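Local structure of protein B (Streptococcus agalactiae, 5H6I) at residues A[33-36]-A[37-41]; A[83-87]-A[88-92]; A[195-198]-A[199-203]. The protein binds the constant region of IgG and, as the CAMP factor, acts as a secreted pore-forming toxin that permeabilises membranes. One frame throughout, in Å; residues are numbered along the deposited sequence.

Contacts 1 and 2 adjoin at one end of this all-helical protein, and contact 3 lies far off, in the three-helix C-terminal part. Contact 1, the start of helix 35-58, comes first along the chain. Contact 2, the connection from helix 65-84 to helix 93-115, has its centre about 9 Å away; L92 meets S34, Q37 and M41, and V89 meets S34, so the two form one packed end. Contact 3, between helices 179-196 and 203-220, is independent of them, its centre about 54 Å from that of contact 1 and 58 Å from that of contact 2. Contact 2 falls in the IgG-binding region, contact 3 in the repeats.

Contact 1 of 3, residues A[33-36]-A[37-41]; sequences NSNN and QAQQM
N33 and S34 meet Q37 where the chain enters helix 35-58, in the opening helical turn of the N-terminal bundle. The contact is made by carbonyl oxygens of 33-36 facing backbone amides and methylene groups of the residues that follow. At Q37, CB lies 3.5 Å from N33 O and almost as close to S34 O, so the base of this side chain sits against the carbonyls of N33 and S34. Its CG is anti to the backbone N (chi1 -176°), and the extended chain carries the amide away from 33-36; the Q37 side chain meets L92 of the loop before helix 93-115.

A38 comes next. Its N is shared between S34 O (i-4) and N35 O (i-3), each at 3.0 Å and each bond weak, the N-H pointing between them. The CB methyl of A38 rests against the same two oxygens, approaching N35 O to 3.3 Å.

Q39 N gives the next i to i-4 bond, to N35 O at 3.2 Å, and this one is not weak. Its CG is wedged between N35 O and N36 O, and an unusual, nearly eclipsed chi1 of 23° directs the otherwise extended chain so that Q39 NE2 lies 3.4 Å from N36 CA. Here the two side chains run at about a right angle, their amide planes 77° apart; N36 ND2 and Q39 NE2, as modelled, stay 4.0 Å apart, a loose approach without a bond.

Q40 continues the helical pattern with a weak bond from its N to N36 O. Its CG presses on that same oxygen at 3.1 Å, and its amide is turned well out of the plane of the N36 amide. Q40 NE2 stands 3.4 Å from N36 OD1, at an angle too poor for a hydrogen bond.

Contact 2 of 3, residues A[83-87]-A[88-92]; sequences RANSE and TVYDL
T88 and Y90 fold back on N85 in the loop that joins helix 65-84 to helix 93-115, a helix-to-helix connection in the IgG-binding region. N85 is the first residue to leave helical geometry. The one hydrogen bond across the turn is given by a side chain: T88 OG1 donates to N85 O, three residues back, at 2.9 Å. Chi1 of T88 is 51°, which places OG1 between its own backbone N and carbonyl carbon, on the side facing N85, while CG2 lies beside the backbone N. The hydroxyl approaches from above the plane of the N85 carbonyl, 49° out of it, and so does not lie on a lone pair. Within 83-87 a serine does likewise, S86 OG bonding to R83 O at 2.9 Å from above the plane of that carbonyl.

The N85 side chain adds a second surface. Its CB lies 3.4 Å from T88 OG1, and its amide is directed back to the helix, where ND2 bonds to S81 O. V89, whose phi is positive, bends the chain toward Y90. With chi1 at 70°, Y90 brings its ring back beside N85, and the ring also rests on L82 of helix 65-84. Farther on, D91 OD1 bonds to N93 N at the start of helix 93-115, where L92 is the N-cap residue. The ring meets N85 obliquely, nearest at Y90 CE1, 3.5 Å from N85 CB.

Contact 3 of 3, residues A[195-198]-A[199-203]; sequences KKVL and NVKEF
K201 N and V200 N both turn in to V197 O, closing a tight turn just where helix 179-196 gives out, the first by a bond of 3.1 Å with an N-H...O angle of 157° and the second by a weak one of 3.3 Å. The i to i-4 bond keeps one helix-like link after V197 has left helical geometry, and the chain then opens out to E202, the N-cap residue of helix 203-220. The turn spans the junction of the sequence repeats 189-199 and 200-210.

The side chains add CH contacts to carbonyl oxygens and one loose apolar approach. V200 straddles the last carbonyl of the helix: its CB lies 3.3 Å from K196 O, and its CG1 and CG2 both stand 3.6 Å from that oxygen. Chi1 of V200 (170°) sets CG1 opposite the backbone N and CG2 beside it, so that both methyls flank the oxygen. K201 CB stays near V197 O, at 3.9 Å. A chi1 of -50°, with CG anti to the carbonyl carbon, puts K201 CG 4.3 Å from V197 CG1; the chain bends beyond it.

V197 is the buried residue of the group. Its CB points away from the loop, and the side chain packs against V205 of helix 203-220 and L245 of helix 227-245, which also receives K196. L198 leans on Y206 of the next helix.

With two backbone donors on a single oxygen and otherwise mostly CH groups against carbonyls, the turn is held by main-chain bonding rather than by charge. K201 contributes its CB and CG, K196 its carbonyl oxygen, and no salt bridge joins the two sides, so its shape probably depends little on side-chain ionisation.

Contact 1 of 3, residues A[33-36]-A[37-41]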
loop_
_atom_site.group_PDB
_atom_site.type_symbol
_atom_site.label_atom_id
_atom_site.label_comp_id
_atom_site.label_asym_id
_atom_site.label_seq_id
_atom_site.Cartn_x
_atom_site.Cartn_y
_atom_site.Cartn_z
ATOM N N ASN A 33 18.394 -28.489 13.579
ATOM C CA ASN A 33 17.478 -28.084 12.521
ATOM C C ASN A 33 16.538 -26.963 12.947
ATOM O O ASN A 33 15.715 -26.525 12.134
ATOM C CB ASN A 33 16.663 -29.289 12.042
ATOM C CG ASN A 33 17.489 -30.263 11.223
ATOM O OD1 ASN A 33 18.609 -29.954 10.816
ATOM N ND2 ASN A 33 16.938 -31.445 10.975
ATOM N N SER A 34 16.634 -26.495 14.191
ATOM C CA SER A 34 15.827 -25.374 14.653
ATOM C C SER A 34 16.545 -24.040 14.508
ATOM O O SER A 34 15.891 -23.017 14.271
ATOM C CB SER A 34 15.422 -25.580 16.116
ATOM O OG SER A 34 14.862 -26.866 16.317
ATOM N N ASN A 35 17.872 -24.024 14.646
ATOM C CA ASN A 35 18.612 -22.776 14.485
ATOM C C ASN A 35 18.669 -22.355 13.023
ATOM O O ASN A 35 18.503 -21.171 12.709
ATOM C CB ASN A 35 20.021 -22.917 15.059
ATOM C CG ASN A 35 20.777 -21.601 15.074
ATOM O OD1 ASN A 35 20.358 -20.640 15.719
ATOM N ND2 ASN A 35 21.895 -21.551 14.358
ATOM N N ASN A 36 18.910 -23.306 12.117
ATOM C CA ASN A 36 18.872 -22.990 10.693
ATOM C C ASN A 36 17.489 -22.503 10.282
ATOM O O ASN A 36 17.363 -21.567 9.486
ATOM C CB ASN A 36 19.278 -24.210 9.866
ATOM C CG ASN A 36 18.829 -24.109 8.419
ATOM O OD1 ASN A 36 17.790 -24.650 8.040
ATOM N ND2 ASN A 36 19.611 -23.411 7.604
ATOM N N GLN A 37 16.438 -23.125 10.823
ATOM C CA GLN A 37 15.083 -22.657 10.554
ATOM C C GLN A 37 14.852 -21.264 11.124
ATOM O O GLN A 37 14.062 -20.491 10.570
ATOM C CB GLN A 37 14.068 -23.647 11.128
ATOM C CG GLN A 37 12.618 -23.313 10.819
ATOM C CD GLN A 37 11.672 -24.442 11.180
ATOM O OE1 GLN A 37 11.080 -25.076 10.306
ATOM N NE2 GLN A 37 11.526 -24.701 12.474
ATOM N N ALA A 38 15.538 -20.923 12.218
ATOM C CA ALA A 38 15.348 -19.615 12.833
ATOM C C ALA A 38 15.885 -18.497 11.946
ATOM O O ALA A 38 15.278 -17.422 11.861
ATOM C CB ALA A 38 16.016 -19.578 14.207
ATOM N N GLN A 39 17.018 -18.725 11.277
ATOM C CA GLN A 39 17.572 -17.693 10.407
ATOM C C GLN A 39 16.817 -17.565 9.090
ATOM O O GLN A 39 16.923 -16.523 8.436
ATOM C CB GLN A 39 19.057 -17.953 10.129
ATOM C CG GLN A 39 19.505 -19.391 10.304
ATOM C CD GLN A 39 20.947 -19.606 9.881
ATOM O OE1 GLN A 39 21.625 -18.675 9.446
ATOM N NE2 GLN A 39 21.423 -20.840 10.007
ATOM N N GLN A 40 16.065 -18.592 8.682
ATOM C CA GLN A 40 15.193 -18.438 7.519
ATOM C C GLN A 40 14.121 -17.392 7.786
ATOM O O GLN A 40 13.936 -16.456 6.999
ATOM C CB GLN A 40 14.544 -19.772 7.147
ATOM C CG GLN A 40 15.469 -20.970 7.141
ATOM C CD GLN A 40 14.706 -22.280 7.059
ATOM O OE1 GLN A 40 13.639 -22.428 7.655
ATOM N NE2 GLN A 40 15.254 -23.239 6.321
ATOM N N MET A 41 13.401 -17.536 8.901
ATOM C CA MET A 41 12.351 -16.582 9.236
ATOM C C MET A 41 12.929 -15.208 9.541
ATOM O O MET A 41 12.310 -14.185 9.227
ATOM C CB MET A 41 11.533 -17.100 10.418
ATOM C CG MET A 41 10.623 -18.267 10.071
ATOM S SD MET A 41 9.980 -19.100 11.533
ATOM C CE MET A 41 11.500 -19.513 12.382
#

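Contact 2 of 3, residues A[83-87]-A[88-92]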
loop_
_atom_site.group_PDB
_atom_site.type_symbol
_atom_site.label_atom_id
_atom_site.label_comp_id
_atom_site.label_asym_id
_atom_site.label_seq_id
_atom_site.Cartn_x
_atom_site.Cartn_y
_atom_site.Cartn_z
ATOM N N ARG A 83 15.158 -13.367 18.222
ATOM C CA ARG A 83 16.503 -13.049 18.687
ATOM C C ARG A 83 16.659 -13.308 20.181
ATOM O O ARG A 83 17.753 -13.658 20.637
ATOM C CB ARG A 83 16.832 -11.595 18.352
ATOM C CG ARG A 83 18.251 -11.170 18.678
ATOM C CD ARG A 83 18.271 -10.215 19.856
ATOM N NE ARG A 83 19.572 -10.191 20.516
ATOM C CZ ARG A 83 20.065 -9.129 21.143
ATOM N NH1 ARG A 83 19.363 -8.005 21.197
ATOM N NH2 ARG A 83 21.258 -9.187 21.715
ATOM N N ALA A 84 15.583 -13.147 20.957
ATOM C CA ALA A 84 15.662 -13.422 22.387
ATOM C C ALA A 84 15.793 -14.913 22.666
ATOM O O ALA A 84 16.424 -15.305 23.655
ATOM C CB ALA A 84 14.436 -12.855 23.104
ATOM N N ASN A 85 15.207 -15.753 21.814
ATOM C CA ASN A 85 15.278 -17.203 21.953
ATOM C C ASN A 85 16.204 -17.823 20.913
ATOM O O ASN A 85 15.947 -18.926 20.424
ATOM C CB ASN A 85 13.882 -17.815 21.851
ATOM C CG ASN A 85 12.960 -17.352 22.958
ATOM O OD1 ASN A 85 13.106 -17.751 24.113
ATOM N ND2 ASN A 85 11.998 -16.505 22.610
ATOM N N SER A 86 17.288 -17.122 20.571
ATOM C CA SER A 86 18.156 -17.556 19.481
ATOM C C SER A 86 18.762 -18.926 19.765
ATOM O O SER A 86 18.569 -19.877 18.998
ATOM C CB SER A 86 19.254 -16.516 19.243
ATOM O OG SER A 86 19.652 -15.908 20.459
ATOM N N GLU A 87 19.498 -19.048 20.868
ATOM C CA GLU A 87 20.200 -20.285 21.203
ATOM C C GLU A 87 19.491 -21.081 22.293
ATOM O O GLU A 87 20.138 -21.664 23.166
ATOM C CB GLU A 87 21.638 -19.984 21.612
ATOM C CG GLU A 87 21.793 -18.796 22.540
ATOM C CD GLU A 87 23.243 -18.400 22.726
ATOM O OE1 GLU A 87 24.013 -18.501 21.749
ATOM O OE2 GLU A 87 23.613 -17.994 23.847
ATOM N N THR A 88 18.160 -21.121 22.269
ATOM C CA THR A 88 17.413 -22.019 23.139
ATOM C C THR A 88 16.842 -23.229 22.414
ATOM O O THR A 88 16.430 -24.187 23.080
ATOM C CB THR A 88 16.222 -21.293 23.778
ATOM O OG1 THR A 88 15.454 -20.637 22.761
ATOM C CG2 THR A 88 16.703 -20.267 24.796
ATOM N N VAL A 89 16.818 -23.205 21.080
ATOM C CA VAL A 89 16.366 -24.320 20.251
ATOM C C VAL A 89 15.018 -24.943 20.595
ATOM O O VAL A 89 14.951 -26.081 21.078
ATOM C CB VAL A 89 17.457 -25.409 20.226
ATOM C CG1 VAL A 89 17.074 -26.525 19.269
ATOM C CG2 VAL A 89 18.800 -24.802 19.837
ATOM N N TYR A 90 13.943 -24.211 20.341
ATOM C CA TYR A 90 12.616 -24.605 20.799
ATOM C C TYR A 90 11.640 -24.853 19.650
ATOM O O TYR A 90 12.024 -25.137 18.508
ATOM C CB TYR A 90 12.159 -23.472 21.729
ATOM C CG TYR A 90 11.847 -22.167 21.022
ATOM C CD1 TYR A 90 12.837 -21.458 20.352
ATOM C CD2 TYR A 90 10.563 -21.641 21.035
ATOM C CE1 TYR A 90 12.555 -20.268 19.709
ATOM C CE2 TYR A 90 10.270 -20.451 20.396
ATOM C CZ TYR A 90 11.271 -19.769 19.734
ATOM O OH TYR A 90 10.986 -18.583 19.097
ATOM N N ASP A 91 10.348 -24.750 19.954
ATOM C CA ASP A 91 9.293 -24.985 18.976
ATOM C C ASP A 91 9.079 -23.727 18.141
ATOM O O ASP A 91 8.716 -22.674 18.676
ATOM C CB ASP A 91 8.004 -25.392 19.688
ATOM C CG ASP A 91 6.848 -25.611 18.730
ATOM O OD1 ASP A 91 7.095 -25.959 17.556
ATOM O OD2 ASP A 91 5.686 -25.436 19.157
ATOM N N LEU A 92 9.302 -23.838 16.832
ATOM C CA LEU A 92 9.157 -22.718 15.911
ATOM C C LEU A 92 7.853 -22.776 15.122
ATOM O O LEU A 92 7.749 -22.149 14.062
ATOM C CB LEU A 92 10.347 -22.667 14.952
ATOM C CG LEU A 92 11.715 -22.338 15.553
ATOM C CD1 LEU A 92 12.767 -22.264 14.461
ATOM C CD2 LEU A 92 11.668 -21.038 16.340
#

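Contact 3 of 3, residues A[195-198]-A[199-203]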
loop_
_atom_site.group_PDB
_atom_site.type_symbol
_atom_site.label_atom_id
_atom_site.label_comp_id
_atom_site.label_asym_id
_atom_site.label_seq_id
_atom_site.Cartn_x
_atom_site.Cartn_y
_atom_site.Cartn_z
ATOM N N LYS A 195 14.559 16.585 -15.301
ATOM C CA LYS A 195 15.508 15.917 -16.182
ATOM C C LYS A 195 15.471 16.434 -17.612
ATOM O O LYS A 195 16.502 16.414 -18.291
ATOM C CB LYS A 195 15.248 14.405 -16.195
ATOM C CG LYS A 195 16.281 13.586 -15.438
ATOM C CD LYS A 195 16.032 13.629 -13.940
ATOM C CE LYS A 195 17.225 13.086 -13.168
ATOM N NZ LYS A 195 17.512 11.665 -13.512
ATOM N N LYS A 196 14.314 16.899 -18.084
ATOM C CA LYS A 196 14.156 17.310 -19.470
ATOM C C LYS A 196 13.757 18.769 -19.648
ATOM O O LYS A 196 13.727 19.242 -20.789
ATOM C CB LYS A 196 13.109 16.429 -20.171
ATOM C CG LYS A 196 13.688 15.334 -21.055
ATOM C CD LYS A 196 14.134 14.134 -20.235
ATOM C CE LYS A 196 14.781 13.075 -21.116
ATOM N NZ LYS A 196 13.872 12.632 -22.210
ATOM N N VAL A 197 13.449 19.494 -18.572
ATOM C CA VAL A 197 12.912 20.845 -18.701
ATOM C C VAL A 197 13.721 21.832 -17.867
ATOM O O VAL A 197 13.947 22.972 -18.288
ATOM C CB VAL A 197 11.424 20.885 -18.300
ATOM C CG1 VAL A 197 10.890 22.309 -18.353
ATOM C CG2 VAL A 197 10.603 19.973 -19.200
ATOM N N LEU A 198 14.169 21.393 -16.685
ATOM C CA LEU A 198 14.766 22.298 -15.706
ATOM C C LEU A 198 15.911 23.110 -16.305
ATOM O O LEU A 198 15.860 24.344 -16.347
ATOM C CB LEU A 198 15.250 21.499 -14.493
ATOM C CG LEU A 198 15.984 22.277 -13.397
ATOM C CD1 LEU A 198 15.187 23.499 -12.963
ATOM C CD2 LEU A 198 16.275 21.376 -12.209
ATOM N N ASN A 199 16.957 22.432 -16.771
ATOM C CA ASN A 199 18.115 23.101 -17.345
ATOM C C ASN A 199 18.126 23.059 -18.866
ATOM O O ASN A 199 19.127 23.442 -19.480
ATOM C CB ASN A 199 19.403 22.488 -16.796
ATOM C CG ASN A 199 20.087 23.382 -15.781
ATOM O OD1 ASN A 199 20.686 24.398 -16.136
ATOM N ND2 ASN A 199 19.996 23.011 -14.510
ATOM N N VAL A 200 17.040 22.615 -19.487
ATOM C CA VAL A 200 16.965 22.478 -20.936
ATOM C C VAL A 200 16.209 23.639 -21.570
ATOM O O VAL A 200 16.715 24.296 -22.480
ATOM C CB VAL A 200 16.328 21.121 -21.311
ATOM C CG1 VAL A 200 16.025 21.068 -22.797
ATOM C CG2 VAL A 200 17.242 19.977 -20.905
ATOM N N LYS A 201 14.994 23.908 -21.101
ATOM C CA LYS A 201 14.171 24.967 -21.662
ATOM C C LYS A 201 14.362 26.268 -20.888
ATOM O O LYS A 201 14.951 26.300 -19.805
ATOM C CB LYS A 201 12.699 24.556 -21.657
ATOM C CG LYS A 201 12.428 23.190 -22.263
ATOM C CD LYS A 201 12.270 23.277 -23.771
ATOM C CE LYS A 201 12.121 21.898 -24.391
ATOM N NZ LYS A 201 13.415 21.375 -24.909
ATOM N N GLU A 202 13.853 27.355 -21.463
ATOM C CA GLU A 202 13.860 28.634 -20.771
ATOM C C GLU A 202 12.995 28.556 -19.516
ATOM O O GLU A 202 12.156 27.665 -19.362
ATOM C CB GLU A 202 13.365 29.748 -21.694
ATOM C CG GLU A 202 12.232 29.336 -22.616
ATOM C CD GLU A 202 11.875 30.415 -23.618
ATOM O OE1 GLU A 202 12.357 31.556 -23.460
ATOM O OE2 GLU A 202 11.112 30.124 -24.563
ATOM N N PHE A 203 13.211 29.510 -18.606
ATOM C CA PHE A 203 12.545 29.443 -17.309
ATOM C C PHE A 203 11.031 29.583 -17.430
ATOM O O PHE A 203 10.295 28.973 -16.647
ATOM C CB PHE A 203 13.089 30.515 -16.367
ATOM C CG PHE A 203 12.311 30.635 -15.087
ATOM C CD1 PHE A 203 12.383 29.641 -14.125
ATOM C CD2 PHE A 203 11.494 31.730 -14.854
ATOM C CE1 PHE A 203 11.661 29.739 -12.949
ATOM C CE2 PHE A 203 10.771 31.834 -13.679
ATOM C CZ PHE A 203 10.856 30.838 -12.726
#